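Local coordinates for protein probable chitinase (Chromobacterium violaceum, PDB 5JH8) that probably binds chitin and is likely to hydrolyse it, as a TIM-barrel glycosyl hydrolase, at residues 34-37 / 38-42; 69-72 / 73-77; 80-83 / 84-88. All coordinates share one frame; numbering follows the deposited sequence.

Contact 1: residues 34-37 / 38-42; sequences NITA and QGAVT
Asn34 and Thr42 form an antiparallel hydrogen-bonded pair, Ile35 and Val41 the non-hydrogen-bonded pair, and a type I turn from Thr36 to Gly39 reverses the chain, making a beta hairpin of strands 27-35 and 41-43. Two backbone bonds close the first pair, Thr42 N to Asn34 O being 2.8 Å and nearly straight at 172°. Nearer the turn, Thr36 N donates to Ala40 O and Gly39 N to Thr36 O. Thr36 also works through its side chain: chi1 of 71° sets OG1 between its N and C, where it accepts from Ala40 N at 3.1 Å and, weakly, from Gln38 N. A water 2.7 Å from Thr36 OG1 donates to Gln38 OE1; the Gln38 chain bends at chi2, bringing its amide back over the turn. Thr36 CG2 meets Thr42 CG2 at 3.9 Å, the side chains crossing nearly at right angles. Ile35 lays CG1 against Ala40 O at 3.5 Å. At phi 88° a CB on Gly39 would be jammed against Gln38 O, which calls for glycine. Threonine suits its place: the hydroxyl serves an amide just past the turn and, weakly, one inside, while the methyl packs on the returning strand, reinforcing the backbone bonds.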
ATOM      1  N   ASN A  34      -8.577   8.106 -10.485  1.00  8.24           N
ATOM      2  CA  ASN A  34      -8.906   6.886 -11.211  1.00  8.72           C
ATOM      3  C   ASN A  34      -8.484   7.038 -12.671  1.00  8.41           C
ATOM      4  O   ASN A  34      -8.138   8.138 -13.133  1.00  9.02           O
ATOM      5  CB  ASN A  34     -10.410   6.596 -11.117  1.00  9.63           C
ATOM      6  CG  ASN A  34     -10.867   6.313  -9.693  1.00  9.92           C
ATOM      7  OD1 ASN A  34     -10.093   5.854  -8.853  1.00 11.99           O
ATOM      8  ND2 ASN A  34     -12.135   6.587  -9.416  1.00 12.04           N
ATOM      9  N   ILE A  35      -8.512   5.923 -13.401  1.00  8.95           N
ATOM     10  CA  ILE A  35      -8.316   5.933 -14.845  1.00  9.53           C
ATOM     11  C   ILE A  35      -9.483   5.196 -15.476  1.00  9.56           C
ATOM     12  O   ILE A  35      -9.995   4.222 -14.910  1.00 10.15           O
ATOM     13  CB  ILE A  35      -6.944   5.333 -15.246  1.00 10.19           C
ATOM     14  CG1 ILE A  35      -6.610   5.620 -16.710  1.00 10.50           C
ATOM     15  CG2 ILE A  35      -6.839   3.865 -14.906  1.00 10.92           C
ATOM     16  CD1 ILE A  35      -5.154   5.389 -17.057  1.00 10.96           C
ATOM     17  N   THR A  36      -9.934   5.683 -16.626  1.00 10.15           N
ATOM     18  CA  THR A  36     -11.032   5.044 -17.339  1.00 11.31           C
ATOM     19  C   THR A  36     -10.508   3.987 -18.312  1.00 10.98           C
ATOM     20  O   THR A  36      -9.316   3.919 -18.631  1.00 11.05           O
ATOM     21  CB  THR A  36     -11.842   6.075 -18.129  1.00 12.07           C
ATOM     22  OG1 THR A  36     -11.071   6.530 -19.243  1.00 12.41           O
ATOM     23  CG2 THR A  36     -12.273   7.251 -17.260  1.00 13.30           C
ATOM     24  N   ALA A  37     -11.434   3.180 -18.837  1.00 12.08           N
ATOM     25  CA  ALA A  37     -11.075   2.180 -19.836  1.00 12.23           C
ATOM     26  C   ALA A  37     -10.567   2.805 -21.127  1.00 13.28           C
ATOM     27  O   ALA A  37      -9.960   2.103 -21.938  1.00 14.49           O
ATOM     28  CB  ALA A  37     -12.266   1.268 -20.135  1.00 13.09           C
ATOM     29  N   GLN A  38     -10.805   4.095 -21.350  1.00 12.89           N
ATOM     30  CA  GLN A  38     -10.242   4.791 -22.500  1.00 12.75           C
ATOM     31  C   GLN A  38      -8.911   5.463 -22.180  1.00 12.37           C
ATOM     32  O   GLN A  38      -8.341   6.144 -23.037  1.00 13.13           O
ATOM     33  CB  GLN A  38     -11.224   5.837 -23.057  1.00 14.39           C
ATOM     34  CG  GLN A  38     -12.535   5.265 -23.566  1.00 17.70           C
ATOM     35  CD  GLN A  38     -13.484   4.868 -22.452  1.00 20.80           C
ATOM     36  OE1 GLN A  38     -13.625   5.573 -21.451  1.00 22.46           O
ATOM     37  NE2 GLN A  38     -14.139   3.729 -22.621  1.00 22.61           N
ATOM     38  N   GLY A  39      -8.400   5.288 -20.970  1.00 10.74           N
ATOM     39  CA  GLY A  39      -7.093   5.801 -20.633  1.00 11.46           C
ATOM     40  C   GLY A  39      -7.074   7.221 -20.122  1.00 11.43           C
ATOM     41  O   GLY A  39      -6.007   7.846 -20.105  1.00 11.99           O
ATOM     42  N   ALA A  40      -8.218   7.763 -19.712  1.00 11.37           N
ATOM     43  CA  ALA A  40      -8.271   9.124 -19.192  1.00 11.56           C
ATOM     44  C   ALA A  40      -8.153   9.111 -17.672  1.00 10.23           C
ATOM     45  O   ALA A  40      -8.810   8.307 -16.999  1.00 10.66           O
ATOM     46  CB  ALA A  40      -9.576   9.804 -19.590  1.00 12.98           C
ATOM     47  N   VAL A  41      -7.310   9.995 -17.140  1.00 10.06           N
ATOM     48  CA  VAL A  41      -7.157  10.147 -15.698  1.00 10.18           C
ATOM     49  C   VAL A  41      -8.250  11.084 -15.203  1.00 10.46           C
ATOM     50  O   VAL A  41      -8.490  12.149 -15.795  1.00 12.56           O
ATOM     51  CB  VAL A  41      -5.767  10.699 -15.339  1.00 11.24           C
ATOM     52  CG1 VAL A  41      -5.641  10.829 -13.833  1.00 11.78           C
ATOM     53  CG2 VAL A  41      -4.662   9.815 -15.863  1.00 12.55           C
ATOM     54  N   THR A  42      -8.921  10.694 -14.115  1.00 10.42           N
ATOM     55  CA  THR A  42      -9.992  11.477 -13.520  1.00 11.29           C
ATOM     56  C   THR A  42      -9.777  11.566 -12.017  1.00 11.43           C
ATOM     57  O   THR A  42      -8.992  10.823 -11.440  1.00 10.10           O
ATOM     58  CB  THR A  42     -11.374  10.839 -13.773  1.00 12.55           C
ATOM     59  OG1 THR A  42     -11.502   9.639 -13.009  1.00 13.79           O
ATOM     60  CG2 THR A  42     -11.575  10.513 -15.230  1.00 13.86           C
TER
HETATM   61  O   HOH W   1     -12.629   8.288 -20.652  1.00 22.31           O

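Contact 2: residues 69-72 / 73-77; sequences NVDG and NGNWS
Asn69 grips the far end of the loop twice: its O accepts from Ser77 N, and its ND2 donates to Ser77 O at 2.9 Å from above that carbonyl's plane. Its OD1 lies at the edge of the Trp76 ring, 3.2 Å from CE3, with amide and ring planes 45° apart; ND2 also donates to Glu113 O. Val70 follows, bridged by its backbone to Trp76. Its CG2 sits over one face of the indole, 3.9 Å from the centroid of the six-membered ring in a CH-pi contact that suits a branched apolar residue, while CG1 packs on Gly74 C at 3.5 Å. Asp71 N donates to Asn75 O. A chi1 of 67° swings the Asp71 carboxylate over the turn, where OD1 takes Asn73 N (2.9 Å) and Asn75 N (3.0 Å) from opposite faces of the carboxylate plane. OD2 accepts from waters, one of them bridging to Trp76 O. Gly74 N bonds to Asp71 O, and its positive phi favours glycine. An Asx turn, Asp71 OD1 with Asn73 N, thus accompanies the type I turn from Asp71 to Gly74; the loop carrying both follows strand 63-68 of the TIM barrel and places Trp76 at the pocket that binds histidine here.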
ATOM      1  N   ASN A  69      -7.538   1.637 -10.981  1.00  8.37           N
ATOM      2  CA  ASN A  69      -8.509   1.107 -11.935  1.00  8.41           C
ATOM      3  C   ASN A  69      -9.832   0.821 -11.231  1.00  9.44           C
ATOM      4  O   ASN A  69     -10.278  -0.314 -11.131  1.00 10.59           O
ATOM      5  CB  ASN A  69      -7.982  -0.164 -12.593  1.00  8.47           C
ATOM      6  CG  ASN A  69      -7.699  -1.263 -11.585  1.00  8.45           C
ATOM      7  OD1 ASN A  69      -7.122  -1.017 -10.538  1.00  8.58           O
ATOM      8  ND2 ASN A  69      -8.077  -2.492 -11.914  1.00  9.53           N
ATOM      9  N   VAL A  70     -10.434   1.882 -10.718  1.00 11.34           N
ATOM     10  CA  VAL A  70     -11.702   1.824 -10.003  1.00 11.58           C
ATOM     11  C   VAL A  70     -12.751   2.456 -10.908  1.00 11.53           C
ATOM     12  O   VAL A  70     -12.525   3.542 -11.458  1.00 11.48           O
ATOM     13  CB  VAL A  70     -11.591   2.549  -8.645  1.00 12.71           C
ATOM     14  CG1 VAL A  70     -12.965   2.760  -8.043  1.00 13.84           C
ATOM     15  CG2 VAL A  70     -10.701   1.749  -7.685  1.00 13.60           C
ATOM     16  N   ASP A  71     -13.894   1.777 -11.062  1.00 12.45           N
ATOM     17  CA  ASP A  71     -14.942   2.208 -11.971  1.00 14.35           C
ATOM     18  C   ASP A  71     -15.911   3.169 -11.285  1.00 15.46           C
ATOM     19  O   ASP A  71     -15.732   3.565 -10.129  1.00 16.50           O
ATOM     20  CB  ASP A  71     -15.645   0.992 -12.569  1.00 16.62           C
ATOM     21  CG  ASP A  71     -16.446   0.191 -11.547  1.00 16.95           C
ATOM     22  OD1 ASP A  71     -16.792   0.699 -10.459  1.00 17.71           O
ATOM     23  OD2 ASP A  71     -16.768  -0.973 -11.863  1.00 19.91           O
ATOM     24  N   GLY A  72     -16.952   3.560 -12.024  1.00 18.76           N
ATOM     25  CA  GLY A  72     -17.883   4.568 -11.549  1.00 21.13           C
ATOM     26  C   GLY A  72     -18.699   4.149 -10.345  1.00 22.91           C
ATOM     27  O   GLY A  72     -19.307   5.005  -9.693  1.00 23.64           O
ATOM     28  N   ASN A  73     -18.727   2.856 -10.033  1.00 23.84           N
ATOM     29  CA  ASN A  73     -19.392   2.360  -8.839  1.00 25.19           C
ATOM     30  C   ASN A  73     -18.465   2.260  -7.640  1.00 24.51           C
ATOM     31  O   ASN A  73     -18.915   1.860  -6.560  1.00 26.11           O
ATOM     32  CB  ASN A  73     -20.001   0.986  -9.112  1.00 26.86           C
ATOM     33  CG  ASN A  73     -21.360   1.081  -9.753  1.00 28.34           C
ATOM     34  OD1 ASN A  73     -22.145   1.968  -9.422  1.00 28.67           O
ATOM     35  ND2 ASN A  73     -21.643   0.183 -10.688  1.00 29.41           N
ATOM     36  N   GLY A  74     -17.192   2.596  -7.798  1.00 22.05           N
ATOM     37  CA  GLY A  74     -16.242   2.446  -6.729  1.00 21.19           C
ATOM     38  C   GLY A  74     -15.632   1.071  -6.626  1.00 19.79           C
ATOM     39  O   GLY A  74     -15.008   0.769  -5.603  1.00 21.00           O
ATOM     40  N   ASN A  75     -15.785   0.227  -7.648  1.00 17.30           N
ATOM     41  CA  ASN A  75     -15.272  -1.137  -7.626  1.00 16.08           C
ATOM     42  C   ASN A  75     -13.994  -1.271  -8.434  1.00 12.62           C
ATOM     43  O   ASN A  75     -13.853  -0.671  -9.502  1.00 13.45           O
ATOM     44  CB  ASN A  75     -16.283  -2.108  -8.230  1.00 18.12           C
ATOM     45  CG  ASN A  75     -17.517  -2.258  -7.386  1.00 21.63           C
ATOM     46  OD1 ASN A  75     -17.440  -2.300  -6.160  1.00 22.97           O
ATOM     47  ND2 ASN A  75     -18.669  -2.325  -8.036  1.00 22.80           N
ATOM     48  N   TRP A  76     -13.069  -2.082  -7.925  1.00 11.87           N
ATOM     49  CA  TRP A  76     -11.919  -2.469  -8.724  1.00 11.06           C
ATOM     50  C   TRP A  76     -12.398  -3.130 -10.004  1.00 11.94           C
ATOM     51  O   TRP A  76     -13.315  -3.952  -9.978  1.00 13.99           O
ATOM     52  CB  TRP A  76     -11.032  -3.445  -7.951  1.00 10.97           C
ATOM     53  CG  TRP A  76     -10.376  -2.868  -6.759  1.00 12.01           C
ATOM     54  CD1 TRP A  76     -10.666  -3.133  -5.456  1.00 13.48           C
ATOM     55  CD2 TRP A  76      -9.297  -1.922  -6.748  1.00 11.14           C
ATOM     56  NE1 TRP A  76      -9.837  -2.413  -4.635  1.00 13.63           N
ATOM     57  CE2 TRP A  76      -8.984  -1.667  -5.403  1.00 11.68           C
ATOM     58  CE3 TRP A  76      -8.565  -1.270  -7.746  1.00 10.37           C
ATOM     59  CZ2 TRP A  76      -7.971  -0.795  -5.032  1.00 11.66           C
ATOM     60  CZ3 TRP A  76      -7.540  -0.408  -7.362  1.00 10.34           C
ATOM     61  CH2 TRP A  76      -7.271  -0.175  -6.027  1.00 11.39           C
ATOM     62  N   SER A  77     -11.770  -2.777 -11.124  1.00 11.54           N
ATOM     63  CA  SER A  77     -12.225  -3.226 -12.436  1.00 12.14           C
ATOM     64  C   SER A  77     -11.112  -3.924 -13.213  1.00 11.74           C
ATOM     65  O   SER A  77     -10.210  -3.270 -13.755  1.00 11.43           O
ATOM     66  CB  SER A  77     -12.763  -2.050 -13.230  1.00 13.26           C
ATOM     67  OG  SER A  77     -13.025  -2.453 -14.554  1.00 14.50           O
TER
HETATM   68  O   HOH W   2     -19.080  -1.915 -10.482  1.00 30.51           O
HETATM   69  O   HOH W   3     -15.758  -3.423 -11.423  1.00 31.10           O
HETATM   70  O   HOH W   4     -15.596  -2.308 -14.746  1.00 34.48           O

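Contact 3: residues 80-83 / 84-88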
ATOM      1  N   ILE A  80     -11.108  -2.424 -16.774  1.00 12.00           N
ATOM      2  CA  ILE A  80     -10.333  -1.203 -16.987  1.00 11.33           C
ATOM      3  C   ILE A  80      -8.851  -1.533 -17.104  1.00 10.53           C
ATOM      4  O   ILE A  80      -8.152  -1.019 -17.984  1.00 10.88           O
ATOM      5  CB  ILE A  80     -10.618  -0.166 -15.886  1.00 12.25           C
ATOM      6  CG1 ILE A  80     -12.012   0.421 -16.076  1.00 13.66           C
ATOM      7  CG2 ILE A  80      -9.576   0.956 -15.916  1.00 11.88           C
ATOM      8  CD1 ILE A  80     -12.468   1.335 -14.960  1.00 15.21           C
ATOM      9  N   ALA A  81      -8.339  -2.391 -16.219  1.00  9.96           N
ATOM     10  CA  ALA A  81      -6.927  -2.740 -16.314  1.00 10.81           C
ATOM     11  C   ALA A  81      -6.619  -3.404 -17.647  1.00 10.84           C
ATOM     12  O   ALA A  81      -5.584  -3.137 -18.260  1.00 11.73           O
ATOM     13  CB  ALA A  81      -6.507  -3.622 -15.139  1.00 10.82           C
ATOM     14  N   HIS A  82      -7.508  -4.283 -18.107  1.00 11.93           N
ATOM     15  CA  HIS A  82      -7.312  -4.926 -19.401  1.00 12.59           C
ATOM     16  C   HIS A  82      -7.268  -3.901 -20.536  1.00 11.77           C
ATOM     17  O   HIS A  82      -6.373  -3.934 -21.386  1.00 12.41           O
ATOM     18  CB  HIS A  82      -8.430  -5.929 -19.653  1.00 12.72           C
ATOM     19  CG  HIS A  82      -8.386  -6.508 -21.027  1.00 13.98           C
ATOM     20  ND1 HIS A  82      -7.483  -7.480 -21.386  1.00 13.91           N
ATOM     21  CD2 HIS A  82      -9.085  -6.212 -22.145  1.00 15.43           C
ATOM     22  CE1 HIS A  82      -7.649  -7.786 -22.659  1.00 15.50           C
ATOM     23  NE2 HIS A  82      -8.613  -7.024 -23.146  1.00 16.09           N
ATOM     24  N   ALA A  83      -8.234  -2.984 -20.557  1.00 11.54           N
ATOM     25  CA  ALA A  83      -8.315  -1.988 -21.625  1.00 12.10           C
ATOM     26  C   ALA A  83      -7.084  -1.083 -21.634  1.00 11.52           C
ATOM     27  O   ALA A  83      -6.472  -0.869 -22.680  1.00 12.28           O
ATOM     28  CB  ALA A  83      -9.598  -1.173 -21.463  1.00 13.07           C
ATOM     29  N   VAL A  84      -6.696  -0.556 -20.468  1.00 11.30           N
ATOM     30  CA  VAL A  84      -5.526   0.315 -20.371  1.00 10.81           C
ATOM     31  C   VAL A  84      -4.274  -0.416 -20.822  1.00 11.34           C
ATOM     32  O   VAL A  84      -3.360   0.188 -21.396  1.00 12.17           O
ATOM     33  CB  VAL A  84      -5.420   0.811 -18.911  1.00 11.96           C
ATOM     34  CG1 VAL A  84      -4.032   1.366 -18.593  1.00 11.77           C
ATOM     35  CG2 VAL A  84      -6.515   1.825 -18.642  1.00 12.30           C
ATOM     36  N   SER A  85      -4.196  -1.718 -20.553  1.00 11.77           N
ATOM     37  CA  SER A  85      -3.014  -2.486 -20.907  1.00 12.74           C
ATOM     38  C   SER A  85      -3.012  -2.935 -22.358  1.00 14.44           C
ATOM     39  O   SER A  85      -1.996  -3.462 -22.821  1.00 16.80           O
ATOM     40  CB  SER A  85      -2.897  -3.718 -20.014  1.00 13.51           C
ATOM     41  OG  SER A  85      -2.750  -3.370 -18.652  1.00 13.76           O
ATOM     42  N   THR A  86      -4.116  -2.761 -23.078  1.00 13.64           N
ATOM     43  CA  THR A  86      -4.188  -3.223 -24.459  1.00 14.69           C
ATOM     44  C   THR A  86      -4.673  -2.092 -25.365  1.00 14.79           C
ATOM     45  O   THR A  86      -3.875  -1.270 -25.830  1.00 14.78           O
ATOM     46  CB  THR A  86      -5.059  -4.489 -24.585  1.00 14.99           C
ATOM     47  OG1 THR A  86      -6.393  -4.217 -24.155  1.00 15.08           O
ATOM     48  CG2 THR A  86      -4.499  -5.630 -23.767  1.00 15.70           C
ATOM     49  N   SER A  87      -5.986  -2.019 -25.584  1.00 15.78           N
ATOM     50  CA  SER A  87      -6.528  -1.136 -26.613  1.00 16.35           C
ATOM     51  C   SER A  87      -6.289   0.337 -26.322  1.00 15.32           C
ATOM     52  O   SER A  87      -6.147   1.132 -27.259  1.00 16.72           O
ATOM     53  CB  SER A  87      -8.024  -1.408 -26.788  1.00 18.31           C
ATOM     54  OG  SER A  87      -8.728  -1.280 -25.563  1.00 20.42           O
ATOM     55  N   ALA A  88      -6.260   0.732 -25.051  1.00 13.28           N
ATOM     56  CA  ALA A  88      -6.094   2.131 -24.675  1.00 12.50           C
ATOM     57  C   ALA A  88      -4.698   2.416 -24.141  1.00 11.56           C
ATOM     58  O   ALA A  88      -4.485   3.442 -23.484  1.00 11.86           O
ATOM     59  CB  ALA A  88      -7.154   2.562 -23.661  1.00 12.78           C
TER
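With chi1 at 61°, Thr86 holds OG1 between its own N and C, turned back to His82, while Ser85, with chi1 at -62°, keeps OG beside its backbone N, within bonding distance of Ala81 O. Each hydroxyl donates to a carbonyl four residues earlier: Ser85 OG to Ala81 O at 2.9 Å, and Thr86 OG1 to His82 O at 2.8 Å from above the carbonyl plane. Short hydroxyl side chains suit these positions, supplying donors to carbonyls where the helix runs out. Ala81 O also accepts from Ser85 N, the two donors arriving from opposite faces of the carbonyl plane. Thr86 OG1 stands over one face of the His82 ring, offset toward the rim and 3.7 Å from NE2. The ring's ND1 bonds to Asp119 OD1, a partner that helps fix its rotation. Ile80 to Val84 belong to the C-terminal part of helix 78-85, one of the helices surrounding the barrel in this TIM-barrel family, and Thr86 to Ala88 to the link with helix 89-96. Regular helical bonding persists in Val84 N to Ile80 O, nearly straight at 175°. Beyond it, Ala83 O accepts from Thr86 N at 3.0 Å and from Ala88 N at 2.9 Å, again from opposite faces. Ala88 is the N-cap position of the next helix, so one carbonyl ties the two helices together. Val84 places CG2 4.2 Å from Ile80 CG2, and these branched apolar residues suit the face that rests on Ile35 of strand 27-35.

How the contacts relate
Contacts 1 and 2 are both reversals around type I turns, each drawing backbone amides onto one side-chain oxygen: a threonine hydroxyl in 34-42, an aspartate carboxylate in 69-77. The first joins two strands and is partly buried; the second is a surface loop, hydrated and set beside the bound histidine. Contact 3 is helical instead, its hydroxyls donating to carbonyls rather than collecting amides, and it too is partly buried. Ile80 and Val84 of contact 3 pack on the backbone of Ile35 and Thr36 in contact 1, and Ile80 and Ala81 also meet Asn69 of contact 2. Asn34 touches Val70, bringing contacts 1 and 2 together.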